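Local structure of amidohydrolase (Xanthomonas campestris pv. campestris, 4DZH) at residues C287-L292 / M326-R331; A333-K338 / L401-G406. The protein probably removes the amino group of adenosine-type substrates such as 5'-methylthioadenosine by hydrolysis, as a zinc-dependent deaminase of the amidohydrolase superfamily. One frame throughout, in Å; residues are numbered along the deposited sequence.

Overall arrangement
Two contacts share helix 326-341, and together they illustrate how one helix of an amidohydrolase barrel can serve a metal site near its N-terminal end while touching the second subunit both there and further along. Contact 1 (287-292 with 326-331) holds a magnesium site through E289, and its S290 side chain comes about 4 Å from a bound zinc ion. Contact 2 (333-338 with 401-406) follows along the same helix, its centre about 9 Å from that of contact 1; the I335 side chain stays about 7 Å from a magnesium ion. The two meet directly, CB of R331 packing 3.3 Å from the carbonyl O of I402.

Contact 1 (C287-L292 / M326-R331). With MG (magnesium ion), chain B.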
ATOM      1  N   CYS A 287       7.840   5.303  10.430  1.00 17.40           N
ATOM      2  CA  CYS A 287       6.775   5.865   9.588  1.00 13.28           C
ATOM      3  C   CYS A 287       7.274   5.864   8.128  1.00 14.35           C
ATOM      4  O   CYS A 287       7.606   6.911   7.539  1.00 15.58           O
ATOM      5  CB  CYS A 287       6.466   7.294  10.044  1.00 17.85           C
ATOM      6  SG  CYS A 287       5.921   7.407  11.761  1.00 16.35           S
ATOM      7  N   PRO A 288       7.332   4.684   7.509  1.00 16.92           N
ATOM      8  CA  PRO A 288       7.990   4.606   6.200  1.00 16.70           C
ATOM      9  C   PRO A 288       7.313   5.413   5.088  1.00 14.84           C
ATOM     10  O   PRO A 288       7.962   5.994   4.227  1.00 16.34           O
ATOM     11  CB  PRO A 288       7.942   3.100   5.870  1.00 17.17           C
ATOM     12  CG  PRO A 288       6.845   2.514   6.799  1.00 14.85           C
ATOM     13  CD  PRO A 288       6.918   3.362   8.046  1.00 15.27           C
ATOM     14  N   GLU A 289       5.967   5.395   5.028  1.00 13.98           N
ATOM     15  CA  GLU A 289       5.336   6.056   3.899  1.00 13.11           C
ATOM     16  C   GLU A 289       5.555   7.567   3.934  1.00 13.06           C
ATOM     17  O   GLU A 289       5.805   8.180   2.850  1.00 15.38           O
ATOM     18  CB  GLU A 289       3.831   5.668   3.750  1.00 16.46           C
ATOM     19  CG  GLU A 289       3.651   4.148   3.489  1.00 16.75           C
ATOM     20  CD  GLU A 289       2.230   3.682   3.272  1.00 19.54           C
ATOM     21  OE1 GLU A 289       1.301   4.544   3.197  1.00 13.94           O
ATOM     22  OE2 GLU A 289       2.076   2.442   3.118  1.00 17.42           O
ATOM     23  N   SER A 290       5.433   8.168   5.123  1.00 14.18           N
ATOM     24  CA  SER A 290       5.704   9.590   5.278  1.00 14.75           C
ATOM     25  C   SER A 290       7.164   9.882   4.927  1.00 17.11           C
ATOM     26  O   SER A 290       7.436  10.864   4.214  1.00 17.97           O
ATOM     27  CB  SER A 290       5.405  10.032   6.697  1.00 17.28           C
ATOM     28  OG  SER A 290       5.848  11.372   6.909  1.00 18.82           O
ATOM     29  N   ASN A 291       8.076   9.032   5.422  1.00 15.40           N
ATOM     30  CA  ASN A 291       9.515   9.243   5.169  1.00 17.40           C
ATOM     31  C   ASN A 291       9.792   9.203   3.644  1.00 21.17           C
ATOM     32  O   ASN A 291      10.596   9.995   3.097  1.00 19.17           O
ATOM     33  CB  ASN A 291      10.376   8.160   5.831  1.00 15.35           C
ATOM     34  CG  ASN A 291      10.374   8.165   7.356  1.00 17.60           C
ATOM     35  OD1 ASN A 291      10.801   7.175   7.965  1.00 19.83           O
ATOM     36  ND2 ASN A 291       9.908   9.257   7.999  1.00 15.08           N
ATOM     37  N   LEU A 292       9.178   8.247   2.932  1.00 16.39           N
ATOM     38  CA  LEU A 292       9.453   8.151   1.528  1.00 14.08           C
ATOM     39  C   LEU A 292       8.847   9.354   0.814  1.00 18.30           C
ATOM     40  O   LEU A 292       9.494   9.987  -0.025  1.00 19.56           O
ATOM     41  CB  LEU A 292       8.895   6.830   0.957  1.00 15.91           C
ATOM     42  CG  LEU A 292       9.509   5.531   1.458  1.00 15.65           C
ATOM     43  CD1 LEU A 292       8.715   4.375   0.769  1.00 14.92           C
ATOM     44  CD2 LEU A 292      10.951   5.465   1.011  1.00 18.29           C
ATOM     45  N   MET A 326      -2.919   1.234   8.435  1.00 11.63           N
ATOM     46  CA  MET A 326      -1.800   0.485   9.023  1.00 12.48           C
ATOM     47  C   MET A 326      -1.517  -0.807   8.292  1.00 14.58           C
ATOM     48  O   MET A 326      -0.397  -1.326   8.391  1.00 15.57           O
ATOM     49  CB  MET A 326      -2.044   0.221  10.517  1.00 12.49           C
ATOM     50  CG  MET A 326      -1.830   1.443  11.375  1.00 13.12           C
ATOM     51  SD  MET A 326      -0.072   1.835  11.599  1.00 14.24           S
ATOM     52  CE  MET A 326       0.484   0.402  12.554  1.00 16.10           C
ATOM     53  N   PHE A 327      -2.495  -1.403   7.573  1.00 11.28           N
ATOM     54  CA  PHE A 327      -2.166  -2.604   6.795  1.00 13.47           C
ATOM     55  C   PHE A 327      -1.138  -2.243   5.730  1.00 14.56           C
ATOM     56  O   PHE A 327      -0.157  -2.957   5.531  1.00 13.93           O
ATOM     57  CB  PHE A 327      -3.422  -3.200   6.132  1.00 12.69           C
ATOM     58  CG  PHE A 327      -4.240  -4.068   7.055  1.00 12.44           C
ATOM     59  CD1 PHE A 327      -5.038  -3.505   8.046  1.00 14.83           C
ATOM     60  CD2 PHE A 327      -4.212  -5.447   6.910  1.00 19.19           C
ATOM     61  CE1 PHE A 327      -5.774  -4.300   8.908  1.00 16.52           C
ATOM     62  CE2 PHE A 327      -4.965  -6.265   7.773  1.00 19.29           C
ATOM     63  CZ  PHE A 327      -5.732  -5.699   8.746  1.00 17.61           C
ATOM     64  N   SER A 328      -1.361  -1.122   5.055  1.00 11.45           N
ATOM     65  CA  SER A 328      -0.402  -0.612   4.091  1.00 13.88           C
ATOM     66  C   SER A 328       0.909  -0.221   4.721  1.00 14.24           C
ATOM     67  O   SER A 328       1.957  -0.555   4.181  1.00 13.25           O
ATOM     68  CB  SER A 328      -0.963   0.586   3.346  1.00 15.66           C
ATOM     69  OG  SER A 328      -0.036   1.052   2.358  1.00 13.77           O
ATOM     70  N   GLU A 329       0.845   0.517   5.827  1.00 13.95           N
ATOM     71  CA  GLU A 329       2.068   0.954   6.494  1.00 10.56           C
ATOM     72  C   GLU A 329       2.964  -0.262   6.853  1.00 15.05           C
ATOM     73  O   GLU A 329       4.220  -0.215   6.678  1.00 15.34           O
ATOM     74  CB  GLU A 329       1.722   1.744   7.755  1.00 10.28           C
ATOM     75  CG  GLU A 329       2.886   2.673   8.097  1.00 11.75           C
ATOM     76  CD  GLU A 329       2.965   3.868   7.211  1.00 16.45           C
ATOM     77  OE1 GLU A 329       4.104   4.412   7.070  1.00 18.01           O
ATOM     78  OE2 GLU A 329       1.937   4.313   6.671  1.00 15.38           O
ATOM     79  N   ASN A 330       2.329  -1.340   7.329  1.00 14.57           N
ATOM     80  CA  ASN A 330       3.048  -2.554   7.698  1.00 13.95           C
ATOM     81  C   ASN A 330       3.703  -3.159   6.492  1.00 13.19           C
ATOM     82  O   ASN A 330       4.884  -3.543   6.539  1.00 14.43           O
ATOM     83  CB  ASN A 330       2.121  -3.619   8.294  1.00 16.87           C
ATOM     84  CG  ASN A 330       1.526  -3.224   9.651  1.00 16.62           C
ATOM     85  OD1 ASN A 330       2.017  -2.334  10.345  1.00 14.96           O
ATOM     86  ND2 ASN A 330       0.482  -3.952  10.052  1.00 16.78           N
ATOM     87  N   ARG A 331       2.947  -3.300   5.385  1.00 10.62           N
ATOM     88  CA  ARG A 331       3.532  -3.839   4.158  1.00 12.18           C
ATOM     89  C   ARG A 331       4.710  -2.974   3.677  1.00 13.18           C
ATOM     90  O   ARG A 331       5.760  -3.512   3.316  1.00 15.22           O
ATOM     91  CB  ARG A 331       2.491  -3.947   3.058  1.00 13.76           C
ATOM     92  CG  ARG A 331       3.087  -4.515   1.768  1.00 12.97           C
ATOM     93  CD  ARG A 331       2.915  -3.579   0.536  1.00 15.67           C
ATOM     94  NE  ARG A 331       1.483  -3.336   0.396  1.00 17.83           N
ATOM     95  CZ  ARG A 331       0.898  -2.158   0.638  1.00 19.44           C
ATOM     96  NH1 ARG A 331      -0.423  -2.065   0.591  1.00 20.59           N
ATOM     97  NH2 ARG A 331       1.608  -1.054   0.948  1.00 17.28           N
TER
HETATM   98 MG    MG B 501      -0.613   5.065   3.528  1.00 12.88          MG
HETATM   99  O   HOH W   1       4.276   6.998   7.504  1.00 16.13           O
HETATM  100  O   HOH W   2      -0.444   4.069   5.310  1.00 13.28           O
HETATM  101  O   HOH W   3      -0.742   6.132   1.648  1.00 16.38           O
HETATM  102  O   HOH W   4      -1.464   3.428   2.452  1.00 14.69           O
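The side chains of E289 and E329 run antiparallel to one another, with the carboxylate planes turned 41° apart, and CG of E289 lies obliquely off one face of the E329 carboxylate, 3.8 Å from CD of E329. The R331 guanidinium turns an edge toward OE2 of E289; NH2 of R331, 4.1 Å from OE2 of E289, may temper the negative charge there without bonding to it. OE1 of E329 is met on its syn side, though 28° out of plane, by the backbone N of E289 in a nearly straight bond (2.9 Å), and CD of P288 lies 3.2 Å from this OE1. A water that accepts from the N of S290 donates to the same oxygen. A bend at chi2 (75°) swings the E329 carboxylate to this helix start. Here, in the barrel of the metallo-dependent hydrolases, helix 288-293 follows strand 283-286 after the single residue C287, which takes the N-cap position. E289 splits its two oxygens: OE1 binds magnesium at 2.0 Å, alongside three waters, N321 and D323, whereas OE2 takes OG of S328 on its syn lone pair at 2.6 Å, with T332 as a further partner. One magnesium-bound water donates to OE2 of E329, making this residue second-shell. R331 NH2 donates to S328 OG (3.0 Å).

Contact 2 (A333-K338 / L401-G406); sequences AAILAK and LIYAAG
The methyl group of A334 points into the notch formed by I402 and Y403, its CB 4.0 Å from CG2 of I402 and 3.8 Å from CE1 of Y403. From the next position of helix 326-341, I335 brings CG2 to 3.9 Å from CE1 of Y403; its side chain and that of Y403 lie antiparallel. I402 closes the cluster from within its own segment, because CG2, anti to the backbone N, rests 3.7 Å above one face of the neighbouring tyrosine ring, displaced toward the rim. The principle at work is that an aromatic side chain can lie against apolar groups along its length and still deliver a polar end. At that end, the chains of K338 and Y403 meet head-on and NZ of K338 donates to OH of Y403 at 2.8 Å, near the ring plane. The lysine chain is extended until chi4 (65°), where a turn folds the ammonium group back over its own helix to donate to O of A334, 53° above the carbonyl plane. The carbonyl of A346 is a further acceptor for this buried ammonium group. Y403 OH also bonds D93 of the second subunit, and K293 of that subunit makes a cation-pi contact with the ring, so the polar edge belongs to the dimer interface. Within the chain, helix 349-363 packs against A334, I402 and Y403 through A349 and T352, joining helix 326-341 to the C-terminal end of helix 397-403, which leads on toward strand 410-415.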
ATOM      1  N   ALA A 333       6.631  -1.024   5.456  1.00 13.24           N
ATOM      2  CA  ALA A 333       7.732  -1.235   6.430  1.00 12.76           C
ATOM      3  C   ALA A 333       8.435  -2.545   6.086  1.00 17.52           C
ATOM      4  O   ALA A 333       9.667  -2.609   6.031  1.00 18.60           O
ATOM      5  CB  ALA A 333       7.223  -1.266   7.871  1.00 15.55           C
ATOM      6  N   ALA A 334       7.655  -3.589   5.862  1.00 17.07           N
ATOM      7  CA  ALA A 334       8.277  -4.889   5.673  1.00 18.73           C
ATOM      8  C   ALA A 334       9.079  -4.946   4.382  1.00 18.75           C
ATOM      9  O   ALA A 334      10.166  -5.568   4.372  1.00 20.05           O
ATOM     10  CB  ALA A 334       7.209  -5.993   5.687  1.00 16.45           C
ATOM     11  N   ILE A 335       8.573  -4.377   3.278  1.00 15.55           N
ATOM     12  CA  ILE A 335       9.271  -4.533   1.991  1.00 13.73           C
ATOM     13  C   ILE A 335      10.418  -3.532   1.899  1.00 17.05           C
ATOM     14  O   ILE A 335      11.507  -3.880   1.436  1.00 17.19           O
ATOM     15  CB  ILE A 335       8.314  -4.491   0.768  1.00 15.99           C
ATOM     16  CG1 ILE A 335       7.697  -3.081   0.614  1.00 16.50           C
ATOM     17  CG2 ILE A 335       7.232  -5.605   0.953  1.00 18.48           C
ATOM     18  CD1 ILE A 335       6.753  -2.990  -0.567  1.00 17.00           C
ATOM     19  N   LEU A 336      10.211  -2.324   2.424  1.00 18.17           N
ATOM     20  CA  LEU A 336      11.281  -1.336   2.421  1.00 19.20           C
ATOM     21  C   LEU A 336      12.436  -1.855   3.269  1.00 18.71           C
ATOM     22  O   LEU A 336      13.588  -1.607   2.942  1.00 22.11           O
ATOM     23  CB  LEU A 336      10.784  -0.007   3.037  1.00 17.25           C
ATOM     24  CG  LEU A 336      11.881   1.082   2.986  1.00 16.03           C
ATOM     25  CD1 LEU A 336      12.167   1.490   1.605  1.00 16.72           C
ATOM     26  CD2 LEU A 336      11.319   2.256   3.753  1.00 18.32           C
ATOM     27  N   ALA A 337      12.138  -2.555   4.355  1.00 17.70           N
ATOM     28  CA  ALA A 337      13.219  -2.952   5.263  1.00 21.71           C
ATOM     29  C   ALA A 337      14.208  -3.877   4.544  1.00 21.94           C
ATOM     30  O   ALA A 337      15.439  -3.791   4.751  1.00 24.56           O
ATOM     31  CB  ALA A 337      12.665  -3.610   6.516  1.00 20.31           C
ATOM     32  N   LYS A 338      13.685  -4.733   3.667  1.00 19.30           N
ATOM     33  CA  LYS A 338      14.504  -5.694   2.929  1.00 18.89           C
ATOM     34  C   LYS A 338      15.422  -4.967   1.942  1.00 20.85           C
ATOM     35  O   LYS A 338      16.620  -5.295   1.824  1.00 21.70           O
ATOM     36  CB  LYS A 338      13.579  -6.696   2.207  1.00 18.65           C
ATOM     37  CG  LYS A 338      12.810  -7.565   3.188  1.00 18.33           C
ATOM     38  CD  LYS A 338      11.491  -8.117   2.557  1.00 16.09           C
ATOM     39  CE  LYS A 338      10.718  -9.027   3.484  1.00 19.45           C
ATOM     40  NZ  LYS A 338      10.175  -8.379   4.738  1.00 23.07           N
ATOM     41  N   LEU A 401      -1.541 -11.526   6.062  1.00 16.48           N
ATOM     42  CA  LEU A 401      -1.937 -10.309   6.761  1.00 14.02           C
ATOM     43  C   LEU A 401      -1.019  -9.148   6.402  1.00 17.53           C
ATOM     44  O   LEU A 401      -1.464  -7.981   6.325  1.00 19.84           O
ATOM     45  CB  LEU A 401      -1.851 -10.544   8.271  1.00 12.86           C
ATOM     46  CG  LEU A 401      -3.026 -11.395   8.734  1.00 13.92           C
ATOM     47  CD1 LEU A 401      -2.773 -11.820  10.215  1.00 19.64           C
ATOM     48  CD2 LEU A 401      -4.334 -10.689   8.640  1.00 18.49           C
ATOM     49  N   ILE A 402       0.243  -9.449   6.158  1.00 13.82           N
ATOM     50  CA  ILE A 402       1.209  -8.388   5.870  1.00 15.29           C
ATOM     51  C   ILE A 402       1.316  -8.044   4.381  1.00 19.56           C
ATOM     52  O   ILE A 402       1.370  -6.856   4.022  1.00 18.53           O
ATOM     53  CB  ILE A 402       2.574  -8.778   6.429  1.00 16.23           C
ATOM     54  CG1 ILE A 402       2.518  -8.889   7.981  1.00 13.40           C
ATOM     55  CG2 ILE A 402       3.639  -7.750   6.046  1.00 18.82           C
ATOM     56  CD1 ILE A 402       2.295  -7.549   8.654  1.00 15.54           C
ATOM     57  N   TYR A 403       1.327  -9.054   3.503  1.00 15.01           N
ATOM     58  CA  TYR A 403       1.650  -8.795   2.111  1.00 14.03           C
ATOM     59  C   TYR A 403       0.469  -8.834   1.169  1.00 13.21           C
ATOM     60  O   TYR A 403       0.641  -8.568  -0.049  1.00 13.50           O
ATOM     61  CB  TYR A 403       2.700  -9.783   1.617  1.00 15.74           C
ATOM     62  CG  TYR A 403       4.028  -9.746   2.391  1.00 17.12           C
ATOM     63  CD1 TYR A 403       4.788  -8.578   2.472  1.00 17.21           C
ATOM     64  CD2 TYR A 403       4.497 -10.883   3.055  1.00 19.94           C
ATOM     65  CE1 TYR A 403       5.986  -8.533   3.177  1.00 18.09           C
ATOM     66  CE2 TYR A 403       5.703 -10.847   3.781  1.00 19.39           C
ATOM     67  CZ  TYR A 403       6.437  -9.666   3.829  1.00 20.37           C
ATOM     68  OH  TYR A 403       7.634  -9.600   4.520  1.00 19.56           O
ATOM     69  N   ALA A 404      -0.705  -9.189   1.648  1.00 12.28           N
ATOM     70  CA  ALA A 404      -1.867  -9.248   0.724  1.00 12.88           C
ATOM     71  C   ALA A 404      -3.181  -8.635   1.248  1.00 13.68           C
ATOM     72  O   ALA A 404      -3.975  -8.086   0.453  1.00 16.29           O
ATOM     73  CB  ALA A 404      -2.134 -10.708   0.263  1.00 17.29           C
ATOM     74  N   ALA A 405      -3.466  -8.753   2.549  1.00 14.22           N
ATOM     75  CA  ALA A 405      -4.706  -8.242   3.086  1.00 17.65           C
ATOM     76  C   ALA A 405      -4.766  -6.744   2.960  1.00 16.30           C
ATOM     77  O   ALA A 405      -3.777  -6.033   3.266  1.00 19.81           O
ATOM     78  CB  ALA A 405      -4.824  -8.632   4.560  1.00 15.84           C
ATOM     79  N   GLY A 406      -5.917  -6.240   2.534  1.00 16.63           N
ATOM     80  CA  GLY A 406      -6.181  -4.823   2.594  1.00 16.52           C
ATOM     81  C   GLY A 406      -7.008  -4.442   3.801  1.00 17.07           C
ATOM     82  O   GLY A 406      -7.712  -5.265   4.379  1.00 17.55           O
TER